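Local coordinates for zinc phosphodiesterase ELAC protein 1 (Homo sapiens, PDB 3ZWF) that removes 2',3'-cyclic phosphates from cleaved tRNAs during tRNA repair and shows some tRNA 3'-processing endonuclease activity, using two zinc ions, at residues A[40-43]-A[44-47]; A[275-278]-A[279-282]; A[291-294]-A[295-299]. All coordinates share one frame; numbering follows the deposited sequence. Where two conformers were deposited one is given.

Contact 1: A[40-43]-A[44-47]; sequences QTQL and MKSQ. With EDO (1,2-ethanediol), chain K; EDO (1,2-ethanediol), chain J.
The flat carboxamide of Gln42 meets Lys45 at its oxygen edge: NZ of Lys45 donates to OE1 of Gln42 at 2.6 Å, in the carbonyl plane and on a lone pair. One face of the amide is covered by an ethanediol, probably from the crystallisation liquor, whose C1 comes to 3.4 Å from CD of Gln42; its O2 gives OE1 a second hydrogen bond, from out of the plane. At the other edge NE2 is held by the backbone carbonyl of Leu6, so the amide's rotation is fixed, and the side chain also touches Asp351 and Phe352. Gln42 and Lys45 run alongside each other, and the bend at the third torsion of Lys45 (58°) turns its ammonium end to the amide. Both lie on helix 39-45, the crossover of the beta-alpha-beta unit between strands 29-33 and 53-57 in the metallo-beta-lactamase fold. Just past the helix end, Ser46 leaves helical geometry; its OG is hydrogen-bonded to O of Leu43 at 2.7 Å and also to the backbone N of Leu48, while its N reaches O of Gln42 at 3.0 Å. Gln40 bonds through OE1 to Thr75 and through NE2 to Glu37 of the second subunit, where Met44 packs on Pro15.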
# COMPACT_ATOMS: atom_id res chain seq x y z
N GLN A 40 5.05 6.29 -1.58
CA GLN A 40 6.36 6.47 -0.92
C GLN A 40 7.54 6.19 -1.87
O GLN A 40 8.58 6.86 -1.81
CB GLN A 40 6.47 5.65 0.37
CG GLN A 40 6.36 4.14 0.16
CD GLN A 40 6.75 3.38 1.40
OE1 GLN A 40 7.90 3.49 1.86
NE2 GLN A 40 5.81 2.56 1.93
N THR A 41 7.40 5.19 -2.74
CA THR A 41 8.44 4.81 -3.70
C THR A 41 8.52 5.84 -4.84
O THR A 41 9.59 6.18 -5.33
CB THR A 41 8.15 3.35 -4.17
OG1 THR A 41 6.80 3.23 -4.65
CG2 THR A 41 8.23 2.46 -2.98
N GLN A 42 7.37 6.36 -5.23
CA GLN A 42 7.37 7.43 -6.24
C GLN A 42 8.11 8.66 -5.69
O GLN A 42 8.88 9.30 -6.40
CB GLN A 42 5.94 7.84 -6.68
CG GLN A 42 5.22 6.71 -7.41
CD GLN A 42 5.86 6.36 -8.76
OE1 GLN A 42 6.79 5.56 -8.83
NE2 GLN A 42 5.33 6.93 -9.83
N LEU A 43 7.83 9.01 -4.43
CA LEU A 43 8.56 10.09 -3.76
C LEU A 43 10.06 9.88 -3.78
O LEU A 43 10.81 10.78 -4.14
CB LEU A 43 8.13 10.26 -2.32
CG LEU A 43 6.82 10.99 -2.15
CD1 LEU A 43 6.27 10.81 -0.72
CD2 LEU A 43 7.00 12.53 -2.52
N MET A 44 10.50 8.64 -3.48
CA MET A 44 11.92 8.35 -3.52
C MET A 44 12.53 8.59 -4.90
O MET A 44 13.62 9.13 -4.98
CB MET A 44 12.20 6.92 -3.03
CG MET A 44 11.79 6.74 -1.62
SD MET A 44 11.96 4.97 -1.26
CE MET A 44 13.73 4.78 -1.18
N LYS A 45 11.82 8.21 -5.96
CA LYS A 45 12.28 8.34 -7.34
C LYS A 45 12.28 9.81 -7.79
O LYS A 45 13.04 10.18 -8.66
CB LYS A 45 11.39 7.55 -8.31
CG LYS A 45 11.58 6.01 -8.23
CD LYS A 45 10.41 5.15 -8.81
CE LYS A 45 10.02 5.37 -10.25
NZ LYS A 45 8.62 4.78 -10.53
N SER A 46 11.42 10.61 -7.16
CA SER A 46 11.30 12.03 -7.49
C SER A 46 12.42 12.87 -6.88
O SER A 46 13.21 12.40 -6.08
CB SER A 46 9.95 12.55 -7.02
OG SER A 46 9.97 12.87 -5.64
N GLN A 47 12.46 14.16 -7.23
CA GLN A 47 13.37 15.12 -6.56
C GLN A 47 12.89 15.59 -5.18
O GLN A 47 13.60 16.31 -4.48
CB GLN A 47 13.65 16.34 -7.45
C1 EDO K . 4.67 3.47 -7.55
O1 EDO K . 3.46 2.91 -8.05
C2 EDO K . 5.99 2.89 -8.02
O2 EDO K . 7.04 3.47 -7.25
C1 EDO J . 4.80 0.64 -6.21
O1 EDO J . 3.42 0.56 -6.55
C2 EDO J . 5.10 0.37 -4.77
O2 EDO J . 6.38 0.75 -4.38

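Contact 2: A[275-278]-A[279-282]; sequences TLDD and AQMD
Leu276 to Met281 form a surface turn that leads from strand 269-273 into helix 281-286, with side chains and backbone meeting over three or four residues. N of Gln280 bonds to O of Asp277 at 2.9 Å, arriving 46° above the carbonyl plane, and N of Met281 bonds to O of Asp278 at 3.1 Å, from still farther out of plane. In this connection of the metallo-beta-lactamase fold, these i to i+3 bonds wind the chain through a short 3-10 turn at Asp278 and Ala279 before Gln280 takes the N-cap position of the helix. With its first torsion at 57°, Asp277 brings its carboxylate forward: OD2 lies 3.3 Å from CB of Ala279 and makes a weak bond to the N of the same residue. CD1 of Leu276 lies against CB of Gln280 at 3.8 Å, the two side chains crossing at roughly a right angle. Asp278 sends its OD1 away from the turn, to OG1 of Thr291 and N of Gln293, while Met281 packs on Met294. At the strand end, OG1 of Thr275 is hydrogen-bonded to ND1 of the zinc ligand His311 and to OE1 of Glu273.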
# COMPACT_ATOMS: atom_id res chain seq x y z
N THR A 275 -10.88 10.15 -16.42
CA THR A 275 -10.63 8.70 -16.38
C THR A 275 -10.78 8.03 -17.75
O THR A 275 -9.93 7.21 -18.16
CB THR A 275 -11.49 7.97 -15.31
OG1 THR A 275 -11.24 8.55 -14.02
CG2 THR A 275 -11.16 6.48 -15.32
N LEU A 276 -11.83 8.40 -18.48
CA LEU A 276 -12.12 7.79 -19.76
C LEU A 276 -12.27 8.88 -20.81
O LEU A 276 -12.48 10.04 -20.49
CB LEU A 276 -13.42 7.00 -19.71
CG LEU A 276 -13.45 5.80 -18.78
CD1 LEU A 276 -14.81 5.12 -18.85
CD2 LEU A 276 -12.34 4.87 -19.26
N ASP A 277 -12.17 8.47 -22.06
CA ASP A 277 -12.33 9.39 -23.17
C ASP A 277 -13.81 9.72 -23.36
O ASP A 277 -14.70 9.05 -22.82
CB ASP A 277 -11.76 8.83 -24.46
CG ASP A 277 -12.37 7.51 -24.83
OD1 ASP A 277 -12.01 6.50 -24.19
OD2 ASP A 277 -13.25 7.49 -25.70
N ASP A 278 -14.08 10.77 -24.10
CA ASP A 278 -15.46 11.29 -24.22
C ASP A 278 -16.46 10.31 -24.81
O ASP A 278 -17.63 10.34 -24.48
CB ASP A 278 -15.50 12.57 -25.08
CG ASP A 278 -14.83 13.75 -24.42
OD1 ASP A 278 -14.83 13.86 -23.21
OD2 ASP A 278 -14.29 14.60 -25.15
N ALA A 279 -15.99 9.45 -25.71
CA ALA A 279 -16.86 8.42 -26.30
C ALA A 279 -17.41 7.44 -25.23
O ALA A 279 -18.41 6.78 -25.43
CB ALA A 279 -16.11 7.66 -27.37
N GLN A 280 -16.73 7.36 -24.09
CA GLN A 280 -17.19 6.51 -22.95
C GLN A 280 -17.79 7.30 -21.80
O GLN A 280 -17.74 6.87 -20.63
CB GLN A 280 -16.04 5.66 -22.43
CG GLN A 280 -15.34 4.83 -23.51
CD GLN A 280 -14.41 3.78 -22.94
OE1 GLN A 280 -13.19 3.89 -23.02
NE2 GLN A 280 -14.99 2.78 -22.34
N MET A 281 -18.42 8.42 -22.12
CA MET A 281 -18.99 9.31 -21.12
C MET A 281 -20.03 8.59 -20.26
O MET A 281 -20.06 8.79 -19.05
CB MET A 281 -19.63 10.54 -21.75
CG MET A 281 -19.97 11.62 -20.73
SD MET A 281 -20.54 13.16 -21.49
CE MET A 281 -19.04 13.74 -22.30
N ASP A 282 -20.87 7.77 -20.88
CA ASP A 282 -21.90 7.03 -20.13
C ASP A 282 -21.27 6.10 -19.10
O ASP A 282 -21.65 6.12 -17.93
CB ASP A 282 -22.82 6.23 -21.07
CG ASP A 282 -23.76 7.10 -21.87
OD1 ASP A 282 -23.95 8.29 -21.50
OD2 ASP A 282 -24.31 6.61 -22.87

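Contact 3: A[291-294]-A[295-299]; sequences TPQM and AATFA
O of Gln293 is gripped twice by Thr297, once through OG1 at 2.9 Å and once through the backbone N at 3.0 Å, the two donors coming from opposite faces of the carbonyl plane. The hydroxyl stands beside its own backbone N (chi1 -67°), which turns it back over the preceding helical turn. The Gln293 side chain, bent at its second torsion (52°), returns along the same surface and places OE1 3.0 Å from OG1 of Thr297. Ordinary i to i+4 backbone bonds run on either side of this pair: N of Ala296 to O of Pro292 at 2.9 Å, and N of Phe298 to O of Met294 at 3.1 Å. Met294 folds back toward the start of the helix, and its SD accepts a weak 3.5 Å bond from N of Thr291, the N-cap residue. OG1 of Thr291 is itself bonded to OD1 of Asp278, which also takes the N-H of Gln293. On the buried side Ala295 and Phe298 rest on His272 of strand 269-273, and Ala295 also touches Leu309 of strand 306-310, so helix 292-301 covers this part of the second sheet. The hydroxyl of Thr297 thus finds its acceptor within its own helix, on an exposed side, while a carboxylate from outside receives an N-H of the first turn, an arrangement probably stabilised by the helix dipole.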
# COMPACT_ATOMS: atom_id res chain seq x y z
N THR A 291 -14.90 12.71 -18.17
CA THR A 291 -14.16 12.61 -19.41
C THR A 291 -13.53 13.99 -19.72
O THR A 291 -13.79 14.97 -19.00
CB THR A 291 -15.08 12.19 -20.56
OG1 THR A 291 -15.99 13.25 -20.83
CG2 THR A 291 -15.84 10.90 -20.22
N PRO A 292 -12.67 14.08 -20.75
CA PRO A 292 -12.03 15.38 -20.94
C PRO A 292 -13.00 16.54 -21.23
O PRO A 292 -12.77 17.64 -20.77
CB PRO A 292 -11.13 15.14 -22.14
CG PRO A 292 -10.73 13.69 -22.01
CD PRO A 292 -11.99 13.03 -21.55
N GLN A 293 -14.07 16.26 -21.96
CA GLN A 293 -15.05 17.32 -22.24
C GLN A 293 -15.74 17.80 -20.96
O GLN A 293 -16.04 18.97 -20.80
CB GLN A 293 -16.07 16.88 -23.27
CG GLN A 293 -17.01 18.05 -23.73
CD GLN A 293 -16.30 19.34 -24.22
OE1 GLN A 293 -16.47 20.43 -23.60
NE2 GLN A 293 -15.58 19.24 -25.33
N MET A 294 -15.95 16.89 -20.01
CA MET A 294 -16.62 17.28 -18.75
C MET A 294 -15.69 18.15 -17.92
O MET A 294 -16.12 19.20 -17.35
CB MET A 294 -17.04 16.04 -17.93
CG MET A 294 -18.09 15.20 -18.63
SD MET A 294 -18.28 13.57 -17.88
CE MET A 294 -18.68 14.02 -16.16
N ALA A 295 -14.42 17.78 -17.90
CA ALA A 295 -13.41 18.53 -17.17
C ALA A 295 -13.22 19.93 -17.79
O ALA A 295 -13.14 20.93 -17.08
CB ALA A 295 -12.08 17.78 -17.13
N ALA A 296 -13.17 19.96 -19.12
CA ALA A 296 -12.94 21.18 -19.90
C ALA A 296 -14.09 22.18 -19.68
O ALA A 296 -13.89 23.38 -19.55
CB ALA A 296 -12.79 20.85 -21.39
N THR A 297 -15.30 21.64 -19.62
CA THR A 297 -16.49 22.44 -19.43
C THR A 297 -16.47 23.07 -18.02
O THR A 297 -16.78 24.27 -17.84
CB THR A 297 -17.75 21.59 -19.63
OG1 THR A 297 -17.84 21.19 -20.99
CG2 THR A 297 -19.03 22.39 -19.27
N PHE A 298 -16.08 22.27 -17.03
CA PHE A 298 -15.91 22.82 -15.66
C PHE A 298 -14.80 23.88 -15.58
O PHE A 298 -14.98 24.92 -14.94
CB PHE A 298 -15.65 21.72 -14.63
CG PHE A 298 -15.49 22.25 -13.25
CD1 PHE A 298 -16.59 22.81 -12.57
CD2 PHE A 298 -14.25 22.29 -12.65
CE1 PHE A 298 -16.44 23.31 -11.28
CE2 PHE A 298 -14.10 22.76 -11.34
CZ PHE A 298 -15.19 23.28 -10.67
N ALA A 299 -13.67 23.62 -16.24
CA ALA A 299 -12.56 24.59 -16.28
C ALA A 299 -12.97 25.93 -16.91
O ALA A 299 -12.61 27.01 -16.42
CB ALA A 299 -11.38 24.05 -17.05

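In the fold
Contacts 2 and 3 belong together, their centres about 11 Å apart: contact 2 is the turn into helix 281-286, contact 3 the first turns of helix 292-301, the next helix in the chain. OD1 of Asp278 joins them through probable hydrogen bonds to OG1 of Thr291 (2.7 Å) and N of Gln293 (2.8 Å). Contact 1 stands apart, its centre about 31 Å from that of contact 2, on helix 39-45, which links strands 29-33 and 53-57 of the other sheet and also meets the second subunit. All three lie outside the metal coordination shell: the side chain of Leu276 is about 8 Å from that of His311, and that of Gln42 about 12 Å from that of Asp64.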